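Local structure of transcriptional repressor (Vibrio fischeri, 3KV1) at residues V10-K15 with A258-A263; S46-N51 with I221-A226; V61-N66 with A120-N125; D193-D198 with L241-I246. The protein probably represses transcription by binding DNA, and its crystallised domain, of the SorC regulator family, probably binds a sugar ligand. All coordinates share one frame; numbering follows the deposited sequence.

Interaction 1: residues V10-K15 with A258-A263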
loop_
_atom_site.group_PDB
_atom_site.type_symbol
_atom_site.label_atom_id
_atom_site.label_comp_id
_atom_site.label_asym_id
_atom_site.label_seq_id
_atom_site.Cartn_x
_atom_site.Cartn_y
_atom_site.Cartn_z
ATOM N N VAL A 10 26.861 -27.242 -10.243
ATOM C CA VAL A 10 27.672 -26.131 -10.748
ATOM C C VAL A 10 27.922 -26.257 -12.254
ATOM O O VAL A 10 27.969 -25.252 -12.974
ATOM C CB VAL A 10 29.020 -26.027 -10.010
ATOM C CG1 VAL A 10 29.861 -24.891 -10.595
ATOM C CG2 VAL A 10 28.789 -25.821 -8.519
ATOM N N GLN A 11 28.083 -27.494 -12.724
ATOM C CA GLN A 11 28.172 -27.764 -14.157
ATOM C C GLN A 11 26.880 -27.357 -14.846
ATOM O O GLN A 11 26.890 -26.828 -15.959
ATOM C CB GLN A 11 28.411 -29.248 -14.416
ATOM C CG GLN A 11 29.809 -29.727 -14.123
ATOM C CD GLN A 11 30.013 -31.168 -14.563
ATOM O OE1 GLN A 11 29.058 -31.858 -14.933
ATOM N NE2 GLN A 11 31.259 -31.629 -14.528
ATOM N N LEU A 12 25.760 -27.626 -14.184
ATOM C CA LEU A 12 24.478 -27.254 -14.726
ATOM C C LEU A 12 24.382 -25.723 -14.884
ATOM O O LEU A 12 23.838 -25.241 -15.878
ATOM C CB LEU A 12 23.342 -27.772 -13.842
ATOM C CG LEU A 12 22.960 -29.248 -13.885
ATOM C CD1 LEU A 12 21.848 -29.526 -12.875
ATOM C CD2 LEU A 12 22.533 -29.658 -15.296
ATOM N N GLU A 13 24.918 -24.991 -13.911
ATOM C CA GLU A 13 24.834 -23.532 -13.915
ATOM C C GLU A 13 25.553 -22.948 -15.144
ATOM O O GLU A 13 25.035 -22.054 -15.814
ATOM C CB GLU A 13 25.361 -22.950 -12.585
ATOM C CG GLU A 13 24.447 -23.232 -11.373
ATOM C CD GLU A 13 25.051 -22.820 -10.015
ATOM O OE1 GLU A 13 24.279 -22.569 -9.048
ATOM O OE2 GLU A 13 26.298 -22.757 -9.912
ATOM N N GLN A 14 26.721 -23.499 -15.460
ATOM C CA GLN A 14 27.514 -23.058 -16.596
ATOM C C GLN A 14 26.780 -23.331 -17.906
ATOM O O GLN A 14 26.741 -22.468 -18.783
ATOM C CB GLN A 14 28.885 -23.742 -16.578
ATOM C CG GLN A 14 29.582 -23.610 -15.232
ATOM C CD GLN A 14 30.928 -24.316 -15.183
ATOM O OE1 GLN A 14 31.520 -24.629 -16.220
ATOM N NE2 GLN A 14 31.418 -24.571 -13.970
ATOM N N LYS A 15 26.179 -24.521 -18.031
ATOM C CA LYS A 15 25.431 -24.864 -19.233
ATOM C C LYS A 15 24.215 -23.972 -19.414
ATOM O O LYS A 15 23.910 -23.549 -20.541
ATOM C CB LYS A 15 25.013 -26.339 -19.226
ATOM C CG LYS A 15 26.187 -27.315 -19.447
ATOM C CD LYS A 15 25.748 -28.777 -19.231
ATOM C CE LYS A 15 26.914 -29.761 -19.378
ATOM N NZ LYS A 15 26.473 -31.162 -19.099
ATOM N N ALA A 258 15.633 -30.379 -17.140
ATOM C CA ALA A 258 14.495 -30.297 -18.071
ATOM C C ALA A 258 14.714 -29.236 -19.157
ATOM O O ALA A 258 14.425 -29.492 -20.342
ATOM C CB ALA A 258 13.184 -29.995 -17.314
ATOM N N LEU A 259 15.209 -28.069 -18.737
ATOM C CA LEU A 259 15.456 -26.920 -19.626
ATOM C C LEU A 259 16.530 -27.255 -20.650
ATOM O O LEU A 259 16.388 -26.921 -21.833
ATOM C CB LEU A 259 15.903 -25.712 -18.822
ATOM C CG LEU A 259 14.798 -25.171 -17.897
ATOM C CD1 LEU A 259 15.380 -24.124 -16.984
ATOM C CD2 LEU A 259 13.622 -24.642 -18.708
ATOM N N LEU A 260 17.606 -27.908 -20.193
ATOM C CA LEU A 260 18.703 -28.271 -21.091
ATOM C C LEU A 260 18.255 -29.327 -22.088
ATOM O O LEU A 260 18.654 -29.305 -23.257
ATOM C CB LEU A 260 19.939 -28.735 -20.315
ATOM C CG LEU A 260 20.563 -27.608 -19.483
ATOM C CD1 LEU A 260 21.651 -28.183 -18.573
ATOM C CD2 LEU A 260 21.116 -26.518 -20.403
ATOM N N ASN A 261 17.449 -30.278 -21.620
ATOM C CA ASN A 261 16.853 -31.254 -22.513
ATOM C C ASN A 261 15.930 -30.629 -23.547
ATOM O O ASN A 261 16.011 -30.956 -24.730
ATOM C CB ASN A 261 16.090 -32.303 -21.701
ATOM C CG ASN A 261 15.658 -33.479 -22.536
ATOM O OD1 ASN A 261 16.498 -34.204 -23.102
ATOM N ND2 ASN A 261 14.348 -33.714 -22.587
ATOM N N LEU A 262 15.055 -29.722 -23.106
ATOM C CA LEU A 262 14.125 -29.071 -24.024
ATOM C C LEU A 262 14.897 -28.256 -25.081
ATOM O O LEU A 262 14.530 -28.232 -26.257
ATOM C CB LEU A 262 13.199 -28.110 -23.248
ATOM C CG LEU A 262 12.162 -28.785 -22.344
ATOM C CD1 LEU A 262 11.402 -27.756 -21.473
ATOM C CD2 LEU A 262 11.202 -29.605 -23.215
ATOM N N ALA A 263 15.956 -27.570 -24.650
ATOM C CA ALA A 263 16.755 -26.753 -25.566
ATOM C C ALA A 263 17.544 -27.594 -26.572
ATOM O O ALA A 263 17.606 -27.258 -27.761
ATOM C CB ALA A 263 17.697 -25.816 -24.775
#
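Leu260 reaches out from the helix of 258-263 and sets its forked end against Leu12 and Lys15 of the helix of 10-15. Its CD1 does most of the touching: Leu12 CD2 lies 3.7 Å from Leu260 CD1, and Lys15 CB is 3.9 Å from that same methyl. The second branch, Leu260 CD2, comes within 4.1 Å of both Lys15 CB and the backbone Lys15 O, so the fork lies against the root of the lysine. Leu12 meets the fork obliquely, whereas Lys15 lies across it at about a right angle. With chi1 of -72° Lys15 CG sits beside its own backbone N, and the extended chain beyond then carries NZ off to the solvent side. No hydrogen bond joins the segments; the side-chain contacts are between carbon atoms. Leu12 and Lys15 stand three residues apart, about one helical turn, and Leu16, next along the same flank, also touches Leu260. The two helices run in broadly the same direction on one side of the Rossmann-like sheet: helix 10-20 leads into edge strand 24-28, while helix 253-264 follows the parallel neighbouring strand 248-252. Further out, Leu12 continues onto Val253 and Ala256, and Ala263 packs on Lys19 and Phe20, extending the interface along the helices in both directions. Leu259, on another flank of its helix, faces Phe20 and also Ile237 and Met238 of helix 234-242.

Interaction 2: residues S46-N51 with I221-A226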
loop_
_atom_site.group_PDB
_atom_site.type_symbol
_atom_site.label_atom_id
_atom_site.label_comp_id
_atom_site.label_asym_id
_atom_site.label_seq_id
_atom_site.Cartn_x
_atom_site.Cartn_y
_atom_site.Cartn_z
ATOM N N SER A 46 18.355 -15.084 -1.771
ATOM C CA SER A 46 18.591 -14.208 -0.597
ATOM C C SER A 46 20.068 -13.817 -0.496
ATOM O O SER A 46 20.421 -12.652 -0.249
ATOM C CB SER A 46 18.155 -14.900 0.703
ATOM O OG SER A 46 18.386 -14.065 1.849
ATOM N N SER A 47 20.929 -14.810 -0.675
ATOM C CA SER A 47 22.354 -14.585 -0.639
ATOM C C SER A 47 22.824 -13.714 -1.801
ATOM O O SER A 47 23.659 -12.818 -1.608
ATOM C CB SER A 47 23.103 -15.916 -0.631
ATOM O OG SER A 47 24.477 -15.632 -0.666
ATOM N N TYR A 48 22.304 -13.985 -3.000
ATOM C CA TYR A 48 22.610 -13.174 -4.179
ATOM C C TYR A 48 22.233 -11.700 -3.900
ATOM O O TYR A 48 23.027 -10.794 -4.158
ATOM C CB TYR A 48 21.900 -13.729 -5.440
ATOM C CG TYR A 48 21.888 -12.750 -6.609
ATOM C CD1 TYR A 48 22.947 -12.697 -7.507
ATOM C CD2 TYR A 48 20.817 -11.887 -6.793
ATOM C CE1 TYR A 48 22.927 -11.778 -8.575
ATOM C CE2 TYR A 48 20.784 -10.993 -7.845
ATOM C CZ TYR A 48 21.846 -10.935 -8.713
ATOM O OH TYR A 48 21.793 -10.006 -9.740
ATOM N N LEU A 49 21.034 -11.455 -3.385
ATOM C CA LEU A 49 20.644 -10.074 -3.074
ATOM C C LEU A 49 21.499 -9.473 -1.966
ATOM O O LEU A 49 21.892 -8.293 -2.023
ATOM C CB LEU A 49 19.186 -9.993 -2.662
ATOM C CG LEU A 49 18.188 -10.243 -3.797
ATOM C CD1 LEU A 49 16.777 -10.175 -3.210
ATOM C CD2 LEU A 49 18.346 -9.184 -4.892
ATOM N N ASN A 50 21.819 -10.284 -0.968
ATOM C CA ASN A 50 22.684 -9.790 0.114
ATOM C C ASN A 50 23.988 -9.208 -0.422
ATOM O O ASN A 50 24.453 -8.149 0.038
ATOM C CB ASN A 50 23.009 -10.945 1.084
ATOM C CG ASN A 50 23.827 -10.494 2.278
ATOM O OD1 ASN A 50 23.592 -9.428 2.843
ATOM N ND2 ASN A 50 24.785 -11.329 2.686
ATOM N N ASN A 51 24.599 -9.908 -1.378
ATOM C CA ASN A 51 25.872 -9.463 -1.942
ATOM C C ASN A 51 25.739 -8.354 -2.981
ATOM O O ASN A 51 26.651 -7.555 -3.151
ATOM C CB ASN A 51 26.592 -10.635 -2.590
ATOM C CG ASN A 51 27.033 -11.685 -1.591
ATOM O OD1 ASN A 51 27.462 -11.369 -0.494
ATOM N ND2 ASN A 51 26.950 -12.943 -1.987
ATOM N N ILE A 221 15.252 -3.848 -17.400
ATOM C CA ILE A 221 15.733 -3.864 -16.022
ATOM C C ILE A 221 17.041 -4.680 -16.038
ATOM O O ILE A 221 17.078 -5.778 -16.566
ATOM C CB ILE A 221 14.668 -4.468 -15.050
ATOM C CG1 ILE A 221 13.545 -3.434 -14.828
ATOM C CG2 ILE A 221 15.303 -4.908 -13.710
ATOM C CD1 ILE A 221 12.444 -3.920 -13.896
ATOM N N PRO A 222 18.128 -4.123 -15.464
ATOM C CA PRO A 222 19.436 -4.804 -15.626
ATOM C C PRO A 222 19.511 -6.210 -15.035
ATOM O O PRO A 222 20.237 -7.037 -15.572
ATOM C CB PRO A 222 20.396 -3.894 -14.838
ATOM C CG PRO A 222 19.750 -2.536 -14.885
ATOM C CD PRO A 222 18.256 -2.780 -14.876
ATOM N N ASN A 223 18.805 -6.478 -13.938
ATOM C CA ASN A 223 18.965 -7.749 -13.267
ATOM C C ASN A 223 17.624 -8.368 -12.881
ATOM O O ASN A 223 17.193 -8.229 -11.728
ATOM C CB ASN A 223 19.812 -7.585 -11.991
ATOM C CG ASN A 223 21.219 -7.078 -12.288
ATOM O OD1 ASN A 223 22.038 -7.800 -12.846
ATOM N ND2 ASN A 223 21.469 -5.824 -11.973
ATOM N N VAL A 224 16.995 -9.030 -13.843
ATOM C CA VAL A 224 15.714 -9.702 -13.615
ATOM C C VAL A 224 16.038 -11.068 -13.041
ATOM O O VAL A 224 16.669 -11.912 -13.693
ATOM C CB VAL A 224 14.933 -9.798 -14.931
ATOM C CG1 VAL A 224 13.694 -10.664 -14.786
ATOM C CG2 VAL A 224 14.559 -8.337 -15.414
ATOM N N VAL A 225 15.642 -11.263 -11.789
ATOM C CA VAL A 225 15.881 -12.523 -11.105
ATOM C C VAL A 225 14.554 -13.275 -11.104
ATOM O O VAL A 225 13.576 -12.814 -10.498
ATOM C CB VAL A 225 16.234 -12.279 -9.632
ATOM C CG1 VAL A 225 16.390 -13.651 -8.910
ATOM C CG2 VAL A 225 17.502 -11.394 -9.505
ATOM N N ALA A 226 14.532 -14.424 -11.759
ATOM C CA ALA A 226 13.278 -15.160 -11.939
ATOM C C ALA A 226 13.409 -16.508 -11.242
ATOM O O ALA A 226 14.433 -17.210 -11.346
ATOM C CB ALA A 226 12.956 -15.341 -13.422
HETATM O O HOH W 1 23.911 -9.197 -11.237
#
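Tyr48 extends from helix residues 46-51 toward Asn223 and Val225 on the strand, meeting one by way of water and the other by apolar contact. In the apolar part, Tyr48 CE2 lies 3.7 Å from Val225 CG2, the methyl approaching the ring obliquely. The phenol is brought there by a chi1 of 165°, which swings CG away from the backbone N and out from the helix. The polar part is indirect. Tyr48 OH and Asn223 OD1 are 3.8 Å apart, and water 1 joins them: it stands 2.7 Å from Tyr48 OH, in the plane of the ring at its edge, and donates to Asn223 OD1 at 2.8 Å. Ring and amide planes are turned 63° against each other. Asn223 is held independently of the tyrosine, OD1 also accepting from Lys23 NZ and ND2 bonding to Glu150 O, so the water meets an amide of fixed rotation. Helix 34-52 belongs to the crossover between parallel strands 24-28 and 58-61; here it lies over strand 223-227, which runs between strands 151-158 and 248-252, and Tyr48 touches Phe151 and Val248 on those two neighbours.

Interaction 3: residues V61-N66 with A120-N125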
loop_
_atom_site.group_PDB
_atom_site.type_symbol
_atom_site.label_atom_id
_atom_site.label_comp_id
_atom_site.label_asym_id
_atom_site.label_seq_id
_atom_site.Cartn_x
_atom_site.Cartn_y
_atom_site.Cartn_z
ATOM N N VAL A 61 9.317 -5.709 -7.458
ATOM C CA VAL A 61 8.976 -6.975 -6.811
ATOM C C VAL A 61 7.609 -7.480 -7.304
ATOM O O VAL A 61 6.631 -6.733 -7.299
ATOM C CB VAL A 61 8.943 -6.766 -5.284
ATOM C CG1 VAL A 61 8.437 -8.032 -4.554
ATOM C CG2 VAL A 61 10.357 -6.349 -4.739
ATOM N N GLY A 62 7.556 -8.731 -7.772
ATOM C CA GLY A 62 6.280 -9.316 -8.193
ATOM C C GLY A 62 5.602 -10.056 -7.052
ATOM O O GLY A 62 5.955 -9.897 -5.891
ATOM N N GLN A 63 4.590 -10.861 -7.365
ATOM C CA GLN A 63 3.769 -11.394 -6.288
ATOM C C GLN A 63 3.945 -12.899 -6.196
ATOM O O GLN A 63 4.623 -13.509 -7.025
ATOM C CB GLN A 63 2.293 -11.071 -6.513
ATOM C CG GLN A 63 1.703 -11.611 -7.794
ATOM C CD GLN A 63 0.200 -11.356 -7.898
ATOM O OE1 GLN A 63 -0.357 -10.443 -7.271
ATOM N NE2 GLN A 63 -0.463 -12.148 -8.738
ATOM N N GLY A 64 3.305 -13.496 -5.205
ATOM C CA GLY A 64 3.218 -14.959 -5.185
ATOM C C GLY A 64 4.233 -15.707 -4.328
ATOM O O GLY A 64 5.136 -15.114 -3.722
ATOM N N GLN A 65 4.065 -17.038 -4.275
ATOM C CA GLN A 65 4.832 -17.851 -3.331
ATOM C C GLN A 65 6.335 -17.951 -3.584
ATOM O O GLN A 65 7.110 -18.033 -2.622
ATOM C CB GLN A 65 4.220 -19.247 -3.248
ATOM C CG GLN A 65 2.811 -19.219 -2.715
ATOM C CD GLN A 65 2.191 -20.604 -2.710
ATOM O OE1 GLN A 65 2.140 -21.269 -1.672
ATOM N NE2 GLN A 65 1.743 -21.057 -3.880
ATOM N N ASN A 66 6.765 -17.972 -4.848
ATOM C CA ASN A 66 8.211 -18.072 -5.114
ATOM C C ASN A 66 8.904 -16.826 -4.557
ATOM O O ASN A 66 9.900 -16.907 -3.837
ATOM C CB ASN A 66 8.489 -18.192 -6.615
ATOM C CG ASN A 66 7.941 -19.487 -7.222
ATOM O OD1 ASN A 66 8.150 -20.559 -6.675
ATOM N ND2 ASN A 66 7.251 -19.387 -8.366
ATOM N N ALA A 120 -2.972 0.743 -6.274
ATOM C CA ALA A 120 -3.992 0.298 -7.194
ATOM C C ALA A 120 -4.177 -1.193 -6.950
ATOM O O ALA A 120 -3.243 -1.876 -6.501
ATOM C CB ALA A 120 -3.526 0.483 -8.633
ATOM N N PRO A 121 -5.356 -1.705 -7.273
ATOM C CA PRO A 121 -5.509 -3.159 -7.137
ATOM C C PRO A 121 -4.715 -3.912 -8.223
ATOM O O PRO A 121 -4.452 -3.369 -9.299
ATOM C CB PRO A 121 -7.006 -3.406 -7.381
ATOM C CG PRO A 121 -7.590 -2.137 -7.844
ATOM C CD PRO A 121 -6.560 -1.024 -7.762
ATOM N N ALA A 122 -4.401 -5.165 -7.946
ATOM C CA ALA A 122 -3.701 -6.016 -8.933
ATOM C C ALA A 122 -4.582 -6.283 -10.148
ATOM O O ALA A 122 -4.094 -6.308 -11.287
ATOM C CB ALA A 122 -3.326 -7.350 -8.291
ATOM N N TYR A 123 -5.879 -6.478 -9.916
ATOM C CA TYR A 123 -6.801 -6.955 -10.966
ATOM C C TYR A 123 -8.007 -6.062 -11.138
ATOM O O TYR A 123 -8.505 -5.491 -10.160
ATOM C CB TYR A 123 -7.301 -8.376 -10.663
ATOM C CG TYR A 123 -6.170 -9.357 -10.511
ATOM C CD1 TYR A 123 -5.304 -9.602 -11.564
ATOM C CD2 TYR A 123 -5.950 -10.013 -9.310
ATOM C CE1 TYR A 123 -4.238 -10.489 -11.440
ATOM C CE2 TYR A 123 -4.902 -10.911 -9.170
ATOM C CZ TYR A 123 -4.039 -11.142 -10.234
ATOM O OH TYR A 123 -3.006 -12.045 -10.095
ATOM N N VAL A 124 -8.486 -5.950 -12.377
ATOM C CA VAL A 124 -9.734 -5.246 -12.634
ATOM C C VAL A 124 -10.528 -6.095 -13.636
ATOM O O VAL A 124 -9.972 -6.968 -14.300
ATOM C CB VAL A 124 -9.486 -3.829 -13.191
ATOM C CG1 VAL A 124 -8.734 -3.006 -12.176
ATOM C CG2 VAL A 124 -8.693 -3.883 -14.478
ATOM N N ASN A 125 -11.828 -5.851 -13.733
ATOM C CA ASN A 125 -12.669 -6.675 -14.593
ATOM C C ASN A 125 -12.848 -6.129 -16.014
ATOM O O ASN A 125 -13.621 -6.683 -16.808
ATOM C CB ASN A 125 -14.025 -6.939 -13.934
ATOM C CG ASN A 125 -14.883 -5.681 -13.820
ATOM O OD1 ASN A 125 -15.959 -5.717 -13.226
ATOM N ND2 ASN A 125 -14.423 -4.576 -14.400
#
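Gln63 reaches across to Tyr123 with its amide, and the two side chains approach from opposite directions. At CB the chain turns into a tight first torsion: chi1 of 59° wedges CG between the backbone N and the carbonyl carbon. From there it runs extended; the Gln63 side chain also packs on Ile88 and Ile97. CD comes within 3.9 Å of Tyr123 OH. At the tip the amide divides its work. OE1 makes a loose contact with Ala122, 4.4 Å from Ala122 CB, while NE2 donates to Tyr123 OH at 2.9 Å with an N-H...O angle of 149°. The hydroxyl oxygen lies close to the amide plane, and the phenol ring is turned 70° against that plane. Ala122 CB in turn sits 3.9 Å above the plane of the Tyr123 ring, offset toward its rim. Gln63 belongs to the turn joining strand 58-61 to helix 65-72, which Gly64 N-caps; it thus stands at the C-terminal end of a parallel strand, where Rossmann-like folds commonly bind ligands. The Tyr123 loop meets the second subunit, where His136 of that chain bonds Tyr123 O. Tyr123 OH, which accepts from the amide, has its stronger partner in His164 NE2, and Gln63 NE2 also bonds a glycerol, probably from the crystallisation liquor. A polar chain therefore runs from glycerol through the buried Gln63 and Tyr123 to His164, consistent with a pocket lined for a hydroxyl-rich ligand such as a sugar.

Interaction 4: residues D193-D198 with L241-I246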
loop_
_atom_site.group_PDB
_atom_site.type_symbol
_atom_site.label_atom_id
_atom_site.label_comp_id
_atom_site.label_asym_id
_atom_site.label_seq_id
_atom_site.Cartn_x
_atom_site.Cartn_y
_atom_site.Cartn_z
ATOM N N ASP A 193 2.592 -10.141 -16.400
ATOM C CA ASP A 193 2.587 -10.317 -17.859
ATOM C C ASP A 193 2.708 -11.794 -18.226
ATOM O O ASP A 193 3.096 -12.625 -17.410
ATOM C CB ASP A 193 3.659 -9.471 -18.581
ATOM C CG ASP A 193 3.191 -8.964 -19.974
ATOM O OD1 ASP A 193 2.196 -9.500 -20.507
ATOM O OD2 ASP A 193 3.801 -8.008 -20.534
ATOM N N PHE A 194 2.338 -12.096 -19.455
ATOM C CA PHE A 194 2.042 -13.469 -19.857
ATOM C C PHE A 194 2.751 -13.747 -21.176
ATOM O O PHE A 194 2.918 -12.837 -22.005
ATOM C CB PHE A 194 0.512 -13.580 -20.016
ATOM C CG PHE A 194 -0.228 -13.111 -18.791
ATOM C CD1 PHE A 194 -0.377 -13.957 -17.706
ATOM C CD2 PHE A 194 -0.688 -11.801 -18.691
ATOM C CE1 PHE A 194 -1.000 -13.516 -16.523
ATOM C CE2 PHE A 194 -1.303 -11.327 -17.513
ATOM C CZ PHE A 194 -1.467 -12.183 -16.432
ATOM N N PHE A 195 3.160 -14.989 -21.385
ATOM C CA PHE A 195 3.915 -15.320 -22.589
ATOM C C PHE A 195 3.518 -16.671 -23.189
ATOM O O PHE A 195 2.911 -17.519 -22.513
ATOM C CB PHE A 195 5.394 -15.347 -22.239
ATOM C CG PHE A 195 5.704 -16.166 -21.021
ATOM C CD1 PHE A 195 5.776 -15.565 -19.755
ATOM C CD2 PHE A 195 5.896 -17.544 -21.128
ATOM C CE1 PHE A 195 6.043 -16.310 -18.626
ATOM C CE2 PHE A 195 6.164 -18.305 -19.993
ATOM C CZ PHE A 195 6.242 -17.681 -18.723
ATOM N N LYS A 196 3.919 -16.893 -24.445
ATOM C CA LYS A 196 3.687 -18.154 -25.130
ATOM C C LYS A 196 4.911 -19.033 -24.991
ATOM O O LYS A 196 5.966 -18.604 -24.488
ATOM C CB LYS A 196 3.392 -17.904 -26.613
ATOM C CG LYS A 196 2.333 -16.860 -26.822
ATOM C CD LYS A 196 1.852 -16.810 -28.265
ATOM C CE LYS A 196 3.004 -16.957 -29.245
ATOM N NZ LYS A 196 2.545 -17.010 -30.676
ATOM N N LEU A 197 4.776 -20.277 -25.416
ATOM C CA LEU A 197 5.892 -21.210 -25.265
ATOM C C LEU A 197 7.126 -20.777 -26.062
ATOM O O LEU A 197 8.259 -21.057 -25.647
ATOM C CB LEU A 197 5.462 -22.638 -25.609
ATOM C CG LEU A 197 6.542 -23.722 -25.502
ATOM C CD1 LEU A 197 7.120 -23.854 -24.109
ATOM C CD2 LEU A 197 5.941 -25.060 -25.982
ATOM N N ASP A 198 6.908 -20.052 -27.163
ATOM C CA ASP A 198 8.013 -19.569 -27.994
ATOM C C ASP A 198 8.623 -18.238 -27.492
ATOM O O ASP A 198 9.564 -17.709 -28.097
ATOM C CB ASP A 198 7.624 -19.489 -29.489
ATOM C CG ASP A 198 6.617 -18.393 -29.794
ATOM O OD1 ASP A 198 6.263 -17.583 -28.904
ATOM O OD2 ASP A 198 6.169 -18.323 -30.952
ATOM N N LEU A 241 12.127 -18.116 -20.284
ATOM C CA LEU A 241 13.496 -17.946 -20.749
ATOM C C LEU A 241 13.517 -17.455 -22.184
ATOM O O LEU A 241 14.334 -16.612 -22.529
ATOM C CB LEU A 241 14.289 -19.240 -20.604
ATOM C CG LEU A 241 14.683 -19.514 -19.156
ATOM C CD1 LEU A 241 15.169 -20.960 -19.098
ATOM C CD2 LEU A 241 15.742 -18.534 -18.632
ATOM N N ARG A 242 12.579 -17.930 -22.994
ATOM C CA ARG A 242 12.560 -17.530 -24.398
ATOM C C ARG A 242 12.205 -16.065 -24.614
ATOM O O ARG A 242 12.510 -15.532 -25.687
ATOM C CB ARG A 242 11.674 -18.474 -25.237
ATOM C CG ARG A 242 12.368 -19.828 -25.368
ATOM C CD ARG A 242 11.475 -20.799 -26.093
ATOM N NE ARG A 242 12.143 -22.086 -26.347
ATOM C CZ ARG A 242 11.494 -23.233 -26.492
ATOM N NH1 ARG A 242 10.166 -23.258 -26.411
ATOM N NH2 ARG A 242 12.165 -24.361 -26.726
ATOM N N THR A 243 11.617 -15.394 -23.609
ATOM C CA THR A 243 11.264 -13.981 -23.795
ATOM C C THR A 243 12.511 -13.143 -23.855
ATOM O O THR A 243 12.474 -12.021 -24.336
ATOM C CB THR A 243 10.474 -13.386 -22.619
ATOM O OG1 THR A 243 11.297 -13.414 -21.442
ATOM C CG2 THR A 243 9.196 -14.146 -22.395
ATOM N N GLY A 244 13.598 -13.668 -23.305
ATOM C CA GLY A 244 14.874 -12.973 -23.273
ATOM C C GLY A 244 15.051 -12.006 -22.107
ATOM O O GLY A 244 16.098 -11.361 -21.983
ATOM N N VAL A 245 14.046 -11.866 -21.247
ATOM C CA VAL A 245 14.186 -10.827 -20.216
ATOM C C VAL A 245 14.916 -11.253 -18.959
ATOM O O VAL A 245 15.265 -10.385 -18.124
ATOM C CB VAL A 245 12.845 -10.189 -19.825
ATOM C CG1 VAL A 245 12.103 -9.685 -21.063
ATOM C CG2 VAL A 245 11.997 -11.183 -19.067
ATOM N N ILE A 246 15.143 -12.549 -18.789
ATOM C CA ILE A 246 15.687 -13.034 -17.517
ATOM C C ILE A 246 17.199 -12.934 -17.464
ATOM O O ILE A 246 17.878 -13.315 -18.436
ATOM C CB ILE A 246 15.258 -14.466 -17.274
ATOM C CG1 ILE A 246 13.742 -14.510 -17.141
ATOM C CG2 ILE A 246 15.898 -15.003 -15.985
ATOM C CD1 ILE A 246 13.221 -15.939 -17.016
#
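Leu197 O receives Arg242 NH1 at 3.0 Å, in a nearly straight bond with an N-H...O angle of 164°. The oxygen lies at the guanidinium edge and almost in its plane, but seen from the carbonyl the donor stands well above the peptide plane, 48° out of it. Arg242 CD comes in beside the bond, 3.3 Å from Leu197 O, and Leu197 CG lies 3.8 Å from Arg242 NH1, so the leucine side chain and its own carbonyl both border the charged end. The arginine gets there by running extended from CG to NE, alongside the 197-198 backbone; near its root, Arg242 CB rests 3.6 Å from Asp198 O. This polar half is the more exposed one. Strand 193-196 forms an antiparallel hairpin with 185-189, and it meets here the end of helix 234-242, the helix of the beta-alpha-beta unit linking parallel strands 223-227 and 248-252. The inner half is apolar and buried: Thr243 CG2 sits 4.0 Å from Phe195 CB, and Phe195 also packs on Ala240. Thr243 turns its other branch to the chain, OG1 accepting from Val245 N at 3.2 Å in an ST turn and bonding Ala240 O as well, which fixes the methyl toward Phe195. Gly244 leaves the helix with positive phi inside that turn. On the strand side Asp198 OD1 is bonded to Thr200 OG1, and Lys196 makes a long salt bridge to Asp198 OD2.

How the interactions relate
Interactions 2 and 4 are joined directly: Ala226 CB packs 3.7 Å from Ile246 CD1, where the strand of one lies beside the chain leaving the helix of the other. Interaction 4 also touches interaction 1, with Leu259 CD1 3.8 Å from Leu241 CD1, so helix 234-242 packs against the C-terminal helix 253-264. Interaction 3 lies apart, its nearest atoms about 6 Å from interaction 4 and about 7 Å from interaction 2, and its centre about 30 Å from that of interaction 1. The glycerol bonded to Gln63 is consistent with interaction 3 lining a ligand pocket; a different glycerol lies about 4 Å from the Tyr48 side chain of interaction 2.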